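Local coordinates for protein probable hydrolase (Pseudomonas aeruginosa, PDB 7AL6) that is of unknown function but has an alpha/beta hydrolase fold and is probably a hydrolase, perhaps one that acts on lipids, at residues P13-A18 / A67-G72; A32-L37 / A57-G62; F43-P48 / D268-A273; A73-W78 / R200-L205; V107-A112 / E120-I125. One frame throughout, in Å; residues are numbered along the deposited sequence.

Interaction 1 of 5, residues P13-A18 / A67-G72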
# COMPACT_ATOMS: atom_id res chain seq x y z
N PRO A 13 -6.97 -3.53 -10.86
CA PRO A 13 -6.60 -2.19 -10.40
C PRO A 13 -6.16 -2.16 -8.97
O PRO A 13 -5.25 -1.42 -8.61
CB PRO A 13 -7.89 -1.37 -10.63
CG PRO A 13 -8.64 -2.12 -11.72
CD PRO A 13 -8.28 -3.59 -11.53
N HIS A 14 -6.74 -2.99 -8.12
CA HIS A 14 -6.50 -2.90 -6.69
C HIS A 14 -5.72 -4.07 -6.11
O HIS A 14 -5.45 -4.06 -4.90
CB HIS A 14 -7.86 -2.83 -5.97
CG HIS A 14 -8.75 -4.00 -6.27
ND1 HIS A 14 -9.29 -4.22 -7.52
CD2 HIS A 14 -9.18 -5.02 -5.48
CE1 HIS A 14 -10.01 -5.33 -7.49
NE2 HIS A 14 -9.98 -5.82 -6.26
N ILE A 15 -5.52 -5.13 -6.86
CA ILE A 15 -4.84 -6.34 -6.34
C ILE A 15 -4.32 -7.15 -7.51
O ILE A 15 -4.88 -7.06 -8.58
CB ILE A 15 -5.83 -7.16 -5.48
CG1 ILE A 15 -5.13 -8.17 -4.57
CG2 ILE A 15 -6.85 -7.83 -6.36
CD1 ILE A 15 -6.01 -8.77 -3.51
N GLU A 16 -3.34 -7.97 -7.26
CA GLU A 16 -2.77 -8.87 -8.26
C GLU A 16 -3.12 -10.29 -7.84
O GLU A 16 -2.79 -10.65 -6.74
CB GLU A 16 -1.28 -8.63 -8.31
CG GLU A 16 -0.68 -9.05 -9.59
CD GLU A 16 0.80 -8.82 -9.59
OE1 GLU A 16 1.21 -7.72 -9.91
OE2 GLU A 16 1.50 -9.74 -9.22
N LEU A 17 -3.75 -11.08 -8.69
CA LEU A 17 -4.16 -12.45 -8.34
C LEU A 17 -3.38 -13.44 -9.17
O LEU A 17 -2.86 -13.07 -10.19
CB LEU A 17 -5.65 -12.64 -8.61
CG LEU A 17 -6.60 -11.71 -7.87
CD1 LEU A 17 -8.02 -11.99 -8.29
CD2 LEU A 17 -6.44 -11.83 -6.38
N ALA A 18 -3.26 -14.64 -8.67
CA ALA A 18 -2.64 -15.74 -9.40
C ALA A 18 -3.71 -16.66 -9.97
O ALA A 18 -4.79 -16.83 -9.38
CB ALA A 18 -1.71 -16.54 -8.48
N ALA A 67 -2.10 -12.29 -4.18
CA ALA A 67 -1.73 -11.33 -3.15
C ALA A 67 -2.77 -11.28 -2.05
O ALA A 67 -3.95 -11.56 -2.27
CB ALA A 67 -1.56 -9.96 -3.79
N HIS A 68 -2.31 -10.93 -0.85
CA HIS A 68 -3.19 -10.45 0.20
C HIS A 68 -3.73 -9.07 -0.17
O HIS A 68 -3.07 -8.28 -0.84
CB HIS A 68 -2.45 -10.35 1.54
CG HIS A 68 -1.87 -11.64 2.00
ND1 HIS A 68 -2.61 -12.80 2.08
CD2 HIS A 68 -0.60 -11.97 2.35
CE1 HIS A 68 -1.83 -13.78 2.48
NE2 HIS A 68 -0.61 -13.30 2.65
N ARG A 69 -4.94 -8.78 0.28
CA ARG A 69 -5.52 -7.46 0.07
C ARG A 69 -4.72 -6.39 0.82
O ARG A 69 -4.08 -6.67 1.83
CB ARG A 69 -6.96 -7.42 0.57
CG ARG A 69 -7.94 -8.38 -0.13
CD ARG A 69 -9.39 -7.94 0.12
NE ARG A 69 -10.35 -8.90 -0.41
CZ ARG A 69 -10.55 -9.11 -1.71
NH1 ARG A 69 -9.87 -8.42 -2.60
NH2 ARG A 69 -11.43 -10.00 -2.11
N ALA A 70 -4.80 -5.16 0.33
CA ALA A 70 -4.17 -4.03 1.00
C ALA A 70 -4.73 -3.84 2.41
O ALA A 70 -5.78 -4.38 2.79
CB ALA A 70 -4.35 -2.75 0.18
N GLU A 71 -3.99 -3.06 3.20
CA GLU A 71 -4.35 -2.80 4.59
C GLU A 71 -5.77 -2.26 4.70
O GLU A 71 -6.17 -1.39 3.92
CB GLU A 71 -3.41 -1.75 5.17
CG GLU A 71 -1.96 -2.12 5.22
CD GLU A 71 -1.57 -2.61 6.59
OE1 GLU A 71 -0.42 -2.33 7.00
OE2 GLU A 71 -2.40 -3.25 7.26
N GLY A 72 -6.50 -2.71 5.71
CA GLY A 72 -7.86 -2.26 5.97
C GLY A 72 -8.95 -2.83 5.06
O GLY A 72 -10.12 -2.67 5.39
O HOH W 1 -6.37 -4.41 -1.98
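I15 and E16, where strand 16-22 of the alpha/beta hydrolase sheet begins, meet A67 and R69 in the loop that leads from strand 53-58 to helix 77-91. The two segments share one direct hydrogen bond, from A67 N to E16 O at 3.1 Å with an angle of 159° at the hydrogen. The acceptor also touches the donor residue's own methyl, for A67 CB lies 3.3 Å from E16 O. Next to this polar link, I15 supplies the apolar part of the contact. Its CG1 stands anti to the backbone N (chi1 -162°) and the chain continues straight, which carries CD1 to the loop backbone, 3.7 Å from A67 O. Lower on the same side chain, I15 CG1 packs against A67 CB at 4.1 Å. R69 brings its CG alongside I15 CD1, at 3.9 Å, and then extends toward helix 77-91. There D83 is the second-shell residue: one of its oxygens takes a salt bridge from R69, and the other is hydrogen-bonded to H14 NE2, fixing both side chains from one carboxylate. E16 turns its own carboxylate elsewhere, to R9 of strand 7-11 and R200 of the third subunit. A water closes the other end of the contact, donating to H14 O at 3.1 Å and accepting from A70 N at 2.9 Å.

Interaction 2 of 5, residues A32-L37 / A57-G62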
# COMPACT_ATOMS: atom_id res chain seq x y z
N ALA A 32 -12.85 -20.82 -12.61
CA ALA A 32 -13.03 -21.79 -11.54
C ALA A 32 -12.64 -21.18 -10.20
O ALA A 32 -11.52 -20.66 -10.04
CB ALA A 32 -12.22 -23.06 -11.81
N LEU A 33 -13.55 -21.26 -9.24
CA LEU A 33 -13.43 -20.63 -7.94
C LEU A 33 -13.44 -21.68 -6.82
O LEU A 33 -14.35 -22.53 -6.75
CB LEU A 33 -14.57 -19.63 -7.75
CG LEU A 33 -14.77 -18.59 -8.85
CD1 LEU A 33 -15.93 -17.68 -8.42
CD2 LEU A 33 -13.51 -17.77 -9.02
N HIS A 34 -12.47 -21.59 -5.89
CA HIS A 34 -12.25 -22.62 -4.88
C HIS A 34 -12.94 -22.26 -3.56
O HIS A 34 -13.51 -21.18 -3.37
CB HIS A 34 -10.74 -22.86 -4.68
CG HIS A 34 -9.98 -21.64 -4.25
ND1 HIS A 34 -10.05 -21.14 -2.97
CD2 HIS A 34 -9.16 -20.80 -4.94
CE1 HIS A 34 -9.33 -20.03 -2.89
NE2 HIS A 34 -8.78 -19.80 -4.07
N GLY A 35 -12.80 -23.16 -2.60
CA GLY A 35 -13.35 -23.09 -1.25
C GLY A 35 -12.55 -22.22 -0.30
O GLY A 35 -11.43 -21.89 -0.60
N TRP A 36 -13.13 -21.86 0.82
CA TRP A 36 -12.48 -21.01 1.83
C TRP A 36 -11.19 -21.71 2.33
O TRP A 36 -11.28 -22.89 2.62
CB TRP A 36 -13.48 -20.76 2.95
CG TRP A 36 -13.03 -19.87 4.05
CD1 TRP A 36 -12.79 -18.54 4.00
CD2 TRP A 36 -12.95 -20.23 5.43
NE1 TRP A 36 -12.50 -18.06 5.24
CE2 TRP A 36 -12.57 -19.08 6.13
CE3 TRP A 36 -13.07 -21.43 6.13
CZ2 TRP A 36 -12.35 -19.09 7.50
CZ3 TRP A 36 -12.85 -21.45 7.48
CH2 TRP A 36 -12.50 -20.29 8.16
N LEU A 37 -10.05 -21.02 2.34
CA LEU A 37 -8.69 -21.47 2.76
C LEU A 37 -8.12 -22.51 1.78
O LEU A 37 -7.09 -23.03 2.09
CB LEU A 37 -8.66 -21.99 4.20
CG LEU A 37 -9.29 -21.10 5.25
CD1 LEU A 37 -9.12 -21.68 6.63
CD2 LEU A 37 -8.76 -19.69 5.21
N ALA A 57 -8.34 -21.14 -13.34
CA ALA A 57 -8.49 -21.57 -11.96
C ALA A 57 -7.82 -20.51 -11.12
O ALA A 57 -6.58 -20.48 -11.01
CB ALA A 57 -7.89 -22.96 -11.71
N LEU A 58 -8.64 -19.67 -10.52
CA LEU A 58 -8.21 -18.47 -9.83
C LEU A 58 -7.95 -18.74 -8.36
O LEU A 58 -8.73 -19.43 -7.70
CB LEU A 58 -9.31 -17.44 -9.97
CG LEU A 58 -9.05 -16.02 -9.50
CD1 LEU A 58 -8.04 -15.34 -10.39
CD2 LEU A 58 -10.41 -15.27 -9.47
N ASP A 59 -6.88 -18.16 -7.88
CA ASP A 59 -6.58 -18.12 -6.44
C ASP A 59 -7.36 -16.90 -5.96
O ASP A 59 -7.15 -15.84 -6.47
CB ASP A 59 -5.09 -18.01 -6.14
CG ASP A 59 -4.36 -19.33 -6.08
OD1 ASP A 59 -5.00 -20.31 -5.86
OD2 ASP A 59 -3.19 -19.34 -6.28
N PHE A 60 -8.21 -17.03 -4.96
CA PHE A 60 -8.87 -15.86 -4.37
C PHE A 60 -7.80 -15.06 -3.63
O PHE A 60 -6.83 -15.60 -3.13
CB PHE A 60 -9.95 -16.28 -3.36
CG PHE A 60 -11.30 -16.56 -3.95
CD1 PHE A 60 -11.85 -15.72 -4.89
CD2 PHE A 60 -12.03 -17.68 -3.57
CE1 PHE A 60 -13.09 -15.98 -5.43
CE2 PHE A 60 -13.27 -17.93 -4.11
CZ PHE A 60 -13.80 -17.08 -5.04
N ALA A 61 -8.09 -13.79 -3.40
CA ALA A 61 -7.26 -12.88 -2.60
C ALA A 61 -7.02 -13.52 -1.22
O ALA A 61 -7.93 -14.08 -0.64
CB ALA A 61 -7.95 -11.56 -2.47
N GLY A 62 -5.78 -13.49 -0.76
CA GLY A 62 -5.37 -14.05 0.54
C GLY A 62 -5.27 -15.56 0.53
O GLY A 62 -5.12 -16.11 1.58
O HOH W 2 -9.69 -21.98 -8.29
O HOH W 3 -11.24 -18.90 -6.59
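H34 and F60 interlock just beyond the ends of two parallel strands. The H34 ring is held at both nitrogens: ND1 donates to G35 O at 2.8 Å, in the plane of the ring, and NE2 accepts from F60 N at 3.0 Å in a nearly straight bond (175°) tilted out of that plane. This grip fixes the ring's rotation. It depends on CG standing between the backbone N and the carbonyl carbon (chi1 59°), which swings the imidazole across to the other segment. F60 turns an edge to the imidazole face in a T-shaped pair, centroids 5.0 Å apart and planes at 64°, while its far rim reaches L33, with F60 CZ 3.8 Å from L33 CB. In the alpha/beta hydrolase fold the loop after strand 28-33 carries the His-Gly pair, here H34 and G35, and in relatives helps form the oxyanion hole. Behind it the strands 28-33 and 53-58 are joined by L58 N donating to A32 O at 3.1 Å. L33 and L58 run side by side, their CD2 methyls 4.0 Å apart. Where the strands diverge, two waters step in: both donate to L58 O, one donating also to A32 O and the other accepting from H34 N.

Interaction 3 of 5, residues F43-P48 / D268-A273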
# COMPACT_ATOMS: atom_id res chain seq x y z
N PHE A 43 -8.94 -27.67 -8.18
CA PHE A 43 -9.37 -28.11 -9.53
C PHE A 43 -8.29 -28.92 -10.27
O PHE A 43 -8.48 -29.18 -11.43
CB PHE A 43 -9.85 -26.90 -10.32
CG PHE A 43 -10.99 -26.18 -9.66
CD1 PHE A 43 -12.28 -26.65 -9.77
CD2 PHE A 43 -10.78 -25.06 -8.88
CE1 PHE A 43 -13.33 -26.01 -9.14
CE2 PHE A 43 -11.83 -24.41 -8.26
CZ PHE A 43 -13.10 -24.89 -8.38
N SER A 44 -7.24 -29.36 -9.60
CA SER A 44 -6.09 -30.06 -10.24
C SER A 44 -6.54 -31.37 -10.90
O SER A 44 -6.00 -31.70 -11.90
CB SER A 44 -4.94 -30.26 -9.30
OG SER A 44 -5.30 -30.98 -8.15
N ARG A 45 -7.49 -32.08 -10.33
CA ARG A 45 -7.98 -33.35 -10.92
C ARG A 45 -9.10 -33.09 -11.93
O ARG A 45 -9.15 -33.75 -12.93
CB ARG A 45 -8.52 -34.27 -9.83
CG ARG A 45 -7.51 -34.72 -8.79
CD ARG A 45 -8.09 -35.94 -8.11
NE ARG A 45 -7.53 -36.22 -6.82
CZ ARG A 45 -6.69 -37.20 -6.59
NH1 ARG A 45 -6.30 -37.98 -7.57
NH2 ARG A 45 -6.23 -37.39 -5.38
N LEU A 46 -10.03 -32.20 -11.60
CA LEU A 46 -11.24 -31.92 -12.41
C LEU A 46 -10.99 -31.15 -13.70
O LEU A 46 -11.38 -31.63 -14.71
CB LEU A 46 -12.20 -31.13 -11.53
CG LEU A 46 -13.50 -30.74 -12.19
CD1 LEU A 46 -14.10 -31.93 -12.90
CD2 LEU A 46 -14.46 -30.16 -11.18
N ALA A 47 -10.24 -30.06 -13.67
CA ALA A 47 -10.09 -29.15 -14.82
C ALA A 47 -9.48 -29.89 -16.01
O ALA A 47 -9.97 -29.71 -17.09
CB ALA A 47 -9.28 -27.94 -14.47
N PRO A 48 -8.45 -30.74 -15.89
CA PRO A 48 -7.89 -31.40 -17.04
C PRO A 48 -8.88 -32.32 -17.76
O PRO A 48 -8.67 -32.58 -18.88
CB PRO A 48 -6.73 -32.23 -16.47
CG PRO A 48 -6.40 -31.55 -15.20
CD PRO A 48 -7.73 -31.05 -14.68
N ASP A 268 -10.71 -35.35 -3.79
CA ASP A 268 -10.31 -36.45 -2.89
C ASP A 268 -9.67 -37.59 -3.67
O ASP A 268 -8.67 -38.06 -3.24
CB ASP A 268 -11.50 -36.98 -2.09
CG ASP A 268 -11.81 -36.11 -0.92
OD1 ASP A 268 -10.90 -35.49 -0.44
OD2 ASP A 268 -12.94 -36.03 -0.55
N ASP A 269 -10.21 -37.96 -4.82
CA ASP A 269 -9.67 -39.09 -5.54
C ASP A 269 -10.07 -38.99 -6.99
O ASP A 269 -10.89 -38.16 -7.39
CB ASP A 269 -10.14 -40.43 -4.94
CG ASP A 269 -11.65 -40.50 -4.79
OD1 ASP A 269 -12.38 -40.11 -5.74
OD2 ASP A 269 -12.11 -40.90 -3.71
N GLU A 270 -9.48 -39.86 -7.80
CA GLU A 270 -9.76 -39.82 -9.23
C GLU A 270 -11.19 -40.25 -9.51
O GLU A 270 -11.79 -39.76 -10.46
CB GLU A 270 -8.78 -40.68 -10.01
CG GLU A 270 -7.39 -40.05 -10.17
CD GLU A 270 -7.41 -38.75 -10.98
OE1 GLU A 270 -8.08 -38.73 -12.05
OE2 GLU A 270 -6.78 -37.77 -10.55
N ALA A 271 -11.75 -41.14 -8.68
CA ALA A 271 -13.13 -41.59 -8.86
C ALA A 271 -14.11 -40.43 -8.76
O ALA A 271 -14.98 -40.27 -9.60
CB ALA A 271 -13.48 -42.67 -7.82
N GLY A 272 -13.98 -39.60 -7.72
CA GLY A 272 -14.81 -38.42 -7.64
C GLY A 272 -14.55 -37.45 -8.77
O GLY A 272 -15.48 -36.93 -9.38
N ALA A 273 -13.27 -37.21 -9.09
CA ALA A 273 -12.96 -36.26 -10.15
C ALA A 273 -13.66 -36.66 -11.43
O ALA A 273 -14.21 -35.81 -12.14
CB ALA A 273 -11.45 -36.19 -10.39
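At the N-terminus of helix 270-284, the last helix of the chain, R45 reaches from the loop after strand 28-33 and lies across the first turn. Its CB packs on A273 CB at 3.5 Å, and the chain extends from there past the backbone of D269, with R45 CD 3.6 Å from D269 O. The guanidinium settles with one face over D269 CA, which stands above the centre of the plane. From the edge of that plane NH1 donates to E270 OE2 at 3.0 Å, a salt bridge of good linearity (162°) that meets the oxygen on its anti side. Guanidinium and carboxylate are turned 58° apart. E270 comes within range because its chain bends at chi2 (-64°), which brings the carboxylate alongside the R45 chain and to the guanidinium edge. R45 is gripped further by L267 O at NE and by E180 at NH2, while the other oxygen of E270 pairs with K49; together these probably leave the arginine little freedom. L46 adds a looser contact, its CD1 methyl 4.0 Å from the backbone oxygen A273 O. The D269 side chain starts away from R45, and its OD1 accepts from G272 N, the side-chain bond typical of an aspartate N-cap at the start of an alpha-helix.

Interaction 4 of 5, residues A73-W78 / R200-L205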
# COMPACT_ATOMS: atom_id res chain seq x y z
N ALA A 73 -8.60 -3.47 3.95
CA ALA A 73 -9.62 -4.05 3.07
C ALA A 73 -10.21 -5.32 3.70
O ALA A 73 -9.55 -6.02 4.46
CB ALA A 73 -9.04 -4.37 1.70
N SER A 74 -11.45 -5.59 3.36
CA SER A 74 -12.26 -6.70 3.91
C SER A 74 -12.25 -7.95 3.01
O SER A 74 -11.89 -7.84 1.88
CB SER A 74 -13.63 -6.18 4.12
OG SER A 74 -14.24 -5.85 2.90
N TYR A 75 -12.62 -9.10 3.54
CA TYR A 75 -12.73 -10.36 2.77
C TYR A 75 -14.19 -10.83 2.83
O TYR A 75 -14.45 -11.90 3.29
CB TYR A 75 -11.77 -11.44 3.25
CG TYR A 75 -10.31 -11.26 2.91
CD1 TYR A 75 -9.47 -10.53 3.72
CD2 TYR A 75 -9.75 -11.90 1.83
CE1 TYR A 75 -8.12 -10.40 3.45
CE2 TYR A 75 -8.41 -11.77 1.53
CZ TYR A 75 -7.59 -11.02 2.35
OH TYR A 75 -6.28 -10.88 2.07
N LEU A 76 -15.11 -9.98 2.40
CA LEU A 76 -16.56 -10.30 2.35
C LEU A 76 -16.88 -10.97 1.02
O LEU A 76 -16.12 -10.84 0.09
CB LEU A 76 -17.38 -9.04 2.61
CG LEU A 76 -16.99 -8.30 3.88
CD1 LEU A 76 -17.88 -7.11 4.11
CD2 LEU A 76 -17.00 -9.22 5.07
N LEU A 77 -18.01 -11.67 0.94
CA LEU A 77 -18.37 -12.48 -0.24
C LEU A 77 -18.45 -11.61 -1.49
O LEU A 77 -17.97 -12.05 -2.49
CB LEU A 77 -19.69 -13.20 0.04
CG LEU A 77 -19.64 -14.31 1.08
CD1 LEU A 77 -21.03 -14.80 1.42
CD2 LEU A 77 -18.78 -15.46 0.63
N TRP A 78 -19.02 -10.41 -1.42
CA TRP A 78 -19.15 -9.49 -2.57
C TRP A 78 -17.78 -8.92 -2.98
O TRP A 78 -17.70 -8.42 -4.07
CB TRP A 78 -20.21 -8.42 -2.34
CG TRP A 78 -20.15 -7.78 -1.01
CD1 TRP A 78 -19.43 -6.69 -0.66
CD2 TRP A 78 -20.83 -8.20 0.17
NE1 TRP A 78 -19.63 -6.40 0.65
CE2 TRP A 78 -20.47 -7.32 1.19
CE3 TRP A 78 -21.70 -9.25 0.47
CZ2 TRP A 78 -20.96 -7.44 2.48
CZ3 TRP A 78 -22.16 -9.38 1.75
CH2 TRP A 78 -21.80 -8.49 2.74
N ARG A 200 -0.19 -20.61 3.90
CA ARG A 200 -0.23 -19.17 3.58
C ARG A 200 -1.66 -18.69 3.75
O ARG A 200 -2.54 -19.25 3.16
CB ARG A 200 0.27 -18.90 2.17
CG ARG A 200 0.22 -17.44 1.75
CD ARG A 200 0.99 -17.11 0.50
NE ARG A 200 0.88 -15.69 0.24
CZ ARG A 200 -0.16 -15.12 -0.32
NH1 ARG A 200 -1.18 -15.86 -0.71
NH2 ARG A 200 -0.18 -13.82 -0.50
N THR A 201 -1.86 -17.61 4.48
CA THR A 201 -3.21 -17.16 4.75
C THR A 201 -3.17 -15.74 5.31
O THR A 201 -2.11 -15.21 5.67
CB THR A 201 -3.90 -18.13 5.73
OG1 THR A 201 -5.31 -17.91 5.71
CG2 THR A 201 -3.38 -17.92 7.15
N ASP A 202 -4.32 -15.10 5.29
CA ASP A 202 -4.49 -13.76 5.83
C ASP A 202 -5.32 -13.92 7.09
O ASP A 202 -6.39 -14.55 7.06
CB ASP A 202 -5.15 -12.86 4.80
CG ASP A 202 -5.03 -11.40 5.13
OD1 ASP A 202 -5.28 -10.98 6.30
OD2 ASP A 202 -4.76 -10.64 4.16
N ALA A 203 -4.80 -13.42 8.20
CA ALA A 203 -5.53 -13.52 9.46
C ALA A 203 -6.89 -12.84 9.37
O ALA A 203 -7.79 -13.19 10.13
CB ALA A 203 -4.70 -12.90 10.58
N ARG A 204 -7.06 -11.87 8.47
CA ARG A 204 -8.37 -11.25 8.35
C ARG A 204 -9.43 -12.26 7.91
O ARG A 204 -10.62 -12.01 8.11
CB ARG A 204 -8.31 -10.08 7.37
CG ARG A 204 -7.51 -8.88 7.88
CD ARG A 204 -7.45 -7.81 6.80
NE ARG A 204 -6.35 -8.08 5.88
CZ ARG A 204 -5.99 -7.28 4.90
NH1 ARG A 204 -6.64 -6.15 4.67
NH2 ARG A 204 -4.97 -7.64 4.12
N LEU A 205 -9.01 -13.36 7.28
CA LEU A 205 -9.95 -14.36 6.82
C LEU A 205 -10.72 -14.99 7.98
O LEU A 205 -11.73 -15.66 7.74
CB LEU A 205 -9.23 -15.46 6.04
CG LEU A 205 -8.76 -15.00 4.66
CD1 LEU A 205 -7.84 -15.95 4.00
CD2 LEU A 205 -9.97 -14.74 3.75
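A73 meets R204 through its carbonyl: R204 NH1 lies 2.9 Å from A73 O, but the bond is bent (120°) and weak, and the stronger partners of this guanidinium are R69 O and A70 O in the preceding loop. Y75 makes the largest share of the contact. Its hydroxyl donates to D202 OD2 at 2.6 Å, coming from above the carboxylate plane, and also accepts a hydrogen bond from R69 N. The same OD2 takes R204 NH2 on its syn lone pair, while D202 OD1 binds R204 NE at 3.1 Å and, as an Asx turn, R204 N. Four donors thus grip one buried carboxylate, which probably favours its charged form. R204 bends at chi3 (-85°) to hold D202 side-on, and its plane stands nearly perpendicular to the Y75 ring, NE lying at the ring edge. L205 covers one face of that ring, with CD2 3.4 Å from Y75 CD2. Beyond, L76 is the N-cap of helix 77-91, whose Y80 packs on both Y75 and L205, and L77 leans on helix 103-114.

Interaction 5 of 5, residues V107-A112 / E120-I125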
# COMPACT_ATOMS: atom_id res chain seq x y z
N VAL A 107 -20.00 -17.60 -4.09
CA VAL A 107 -19.63 -16.36 -4.76
C VAL A 107 -20.20 -16.34 -6.17
O VAL A 107 -20.65 -15.30 -6.67
CB VAL A 107 -18.08 -16.21 -4.75
CG1 VAL A 107 -17.65 -15.09 -5.68
CG2 VAL A 107 -17.59 -15.93 -3.35
N SER A 108 -20.19 -17.50 -6.81
CA SER A 108 -20.70 -17.62 -8.16
C SER A 108 -22.17 -17.28 -8.22
O SER A 108 -22.62 -16.60 -9.16
CB SER A 108 -20.48 -19.04 -8.67
OG SER A 108 -19.12 -19.38 -8.82
N VAL A 109 -22.95 -17.78 -7.24
CA VAL A 109 -24.39 -17.51 -7.21
C VAL A 109 -24.66 -16.03 -7.01
O VAL A 109 -25.56 -15.47 -7.63
CB VAL A 109 -25.08 -18.34 -6.10
CG1 VAL A 109 -26.51 -17.82 -5.79
CG2 VAL A 109 -25.13 -19.83 -6.46
N LEU A 110 -23.89 -15.39 -6.14
CA LEU A 110 -24.03 -13.94 -5.87
C LEU A 110 -23.78 -13.18 -7.18
O LEU A 110 -24.55 -12.35 -7.50
CB LEU A 110 -23.02 -13.51 -4.81
CG LEU A 110 -23.35 -13.86 -3.37
CD1 LEU A 110 -22.38 -13.19 -2.43
CD2 LEU A 110 -24.78 -13.49 -3.01
N LEU A 111 -22.73 -13.53 -7.90
CA LEU A 111 -22.36 -12.88 -9.16
C LEU A 111 -23.43 -13.14 -10.23
O LEU A 111 -23.82 -12.20 -10.87
CB LEU A 111 -21.00 -13.42 -9.58
CG LEU A 111 -20.29 -12.67 -10.68
CD1 LEU A 111 -20.28 -11.18 -10.42
CD2 LEU A 111 -18.88 -13.20 -10.83
N ALA A 112 -23.91 -14.37 -10.35
CA ALA A 112 -24.93 -14.77 -11.33
C ALA A 112 -26.22 -14.02 -11.02
O ALA A 112 -26.85 -13.55 -11.93
CB ALA A 112 -25.12 -16.25 -11.33
N GLU A 120 -22.92 -17.02 -18.29
CA GLU A 120 -23.60 -17.88 -19.24
C GLU A 120 -24.15 -19.16 -18.58
O GLU A 120 -25.27 -19.57 -18.90
CB GLU A 120 -22.67 -18.25 -20.38
CG GLU A 120 -22.28 -17.06 -21.25
CD GLU A 120 -21.40 -17.45 -22.43
OE1 GLU A 120 -21.94 -17.42 -23.56
OE2 GLU A 120 -20.19 -17.75 -22.22
N ARG A 121 -23.36 -19.79 -17.72
CA ARG A 121 -23.68 -21.06 -17.03
C ARG A 121 -23.03 -21.11 -15.63
O ARG A 121 -22.02 -20.48 -15.44
CB ARG A 121 -23.18 -22.24 -17.87
CG ARG A 121 -23.59 -22.21 -19.33
CD ARG A 121 -24.88 -22.95 -19.58
NE ARG A 121 -25.30 -23.09 -20.96
CZ ARG A 121 -26.02 -22.22 -21.64
NH1 ARG A 121 -26.38 -22.48 -22.87
NH2 ARG A 121 -26.39 -21.08 -21.09
N LEU A 122 -23.61 -21.87 -14.71
CA LEU A 122 -23.03 -22.10 -13.36
C LEU A 122 -22.85 -23.61 -13.14
O LEU A 122 -23.82 -24.32 -13.28
CB LEU A 122 -23.97 -21.60 -12.27
CG LEU A 122 -24.02 -20.12 -11.99
CD1 LEU A 122 -24.55 -19.90 -10.59
CD2 LEU A 122 -22.67 -19.46 -12.16
N ALA A 123 -21.66 -24.07 -12.80
CA ALA A 123 -21.38 -25.46 -12.39
C ALA A 123 -20.98 -25.34 -10.92
O ALA A 123 -19.98 -24.71 -10.63
CB ALA A 123 -20.34 -26.10 -13.25
N LEU A 124 -21.77 -25.90 -10.02
CA LEU A 124 -21.57 -25.74 -8.59
C LEU A 124 -21.24 -27.09 -7.97
O LEU A 124 -21.92 -28.09 -8.25
CB LEU A 124 -22.79 -25.13 -7.95
CG LEU A 124 -23.34 -23.86 -8.60
CD1 LEU A 124 -24.58 -23.40 -7.88
CD2 LEU A 124 -22.30 -22.73 -8.59
N ILE A 125 -20.23 -27.12 -7.10
CA ILE A 125 -19.85 -28.34 -6.36
C ILE A 125 -20.12 -28.14 -4.86
O ILE A 125 -19.39 -27.38 -4.23
CB ILE A 125 -18.39 -28.75 -6.61
CG1 ILE A 125 -18.06 -28.87 -8.09
CG2 ILE A 125 -18.07 -30.02 -5.87
CD1 ILE A 125 -16.61 -29.05 -8.38
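L122 is the first residue of strand 119-125 to press into helix 103-114, and its isobutyl group meets three helix residues at once. With CG anti to the carbonyl carbon (chi1 -78°), the branch projects at the helix so that L122 CD1 lies 3.8 Å from A112 CB. The second methyl, L122 CD2, turns to S108 CB at 4.1 Å, and CD1 also grazes V109 CG2 at 4.2 Å, the valine and leucine side chains meeting at about a right angle. A123 points the other way, to F280 and F284 of helix 270-284, as expected of a strand with a helix on each face. The contact belongs to the beta-alpha-beta unit of strand 96-101, helix 103-114 and strand 119-125, the central crossover of the alpha/beta hydrolase fold. The axes of segments 107-112 and 120-125 run nearly antiparallel, at 158° and 9.5 Å apart, and the small S108 and A112 make room for the leucines. L124 returns to the helix side, splitting its two methyls: CD1 packs on V109 CG2 at 3.9 Å, and CD2 on S108 CB at 4.1 Å. S108 OG is spent within the helix on G104 O, leaving its CB for apolar packing. G104 belongs to a GxSxG sequence with S102 at its centre, consistent with a nucleophile elbow leading into this helix.

Interactions 2 and 5 lie in the buried core and serve the same sheet, yet differ in chemistry: interaction 5 is purely apolar helix-on-strand packing, whereas interaction 2 passes from strand pairing to a polar, watered histidine site. L33 joins them by touching S108. Interactions 1 and 4 share the run before helix 77-91 and are tied together by R204; both approach the second subunit. Interaction 1, partly buried, combines a backbone bond, a bridging water and one packed isoleucine, while interaction 4 encloses a charged cluster. Interaction 3, also only partly buried, lies across the chain's centre, about 29 Å from interaction 1 between centres; it too uses an arginine, but F43 and L46 lead back to interactions 2 and 5.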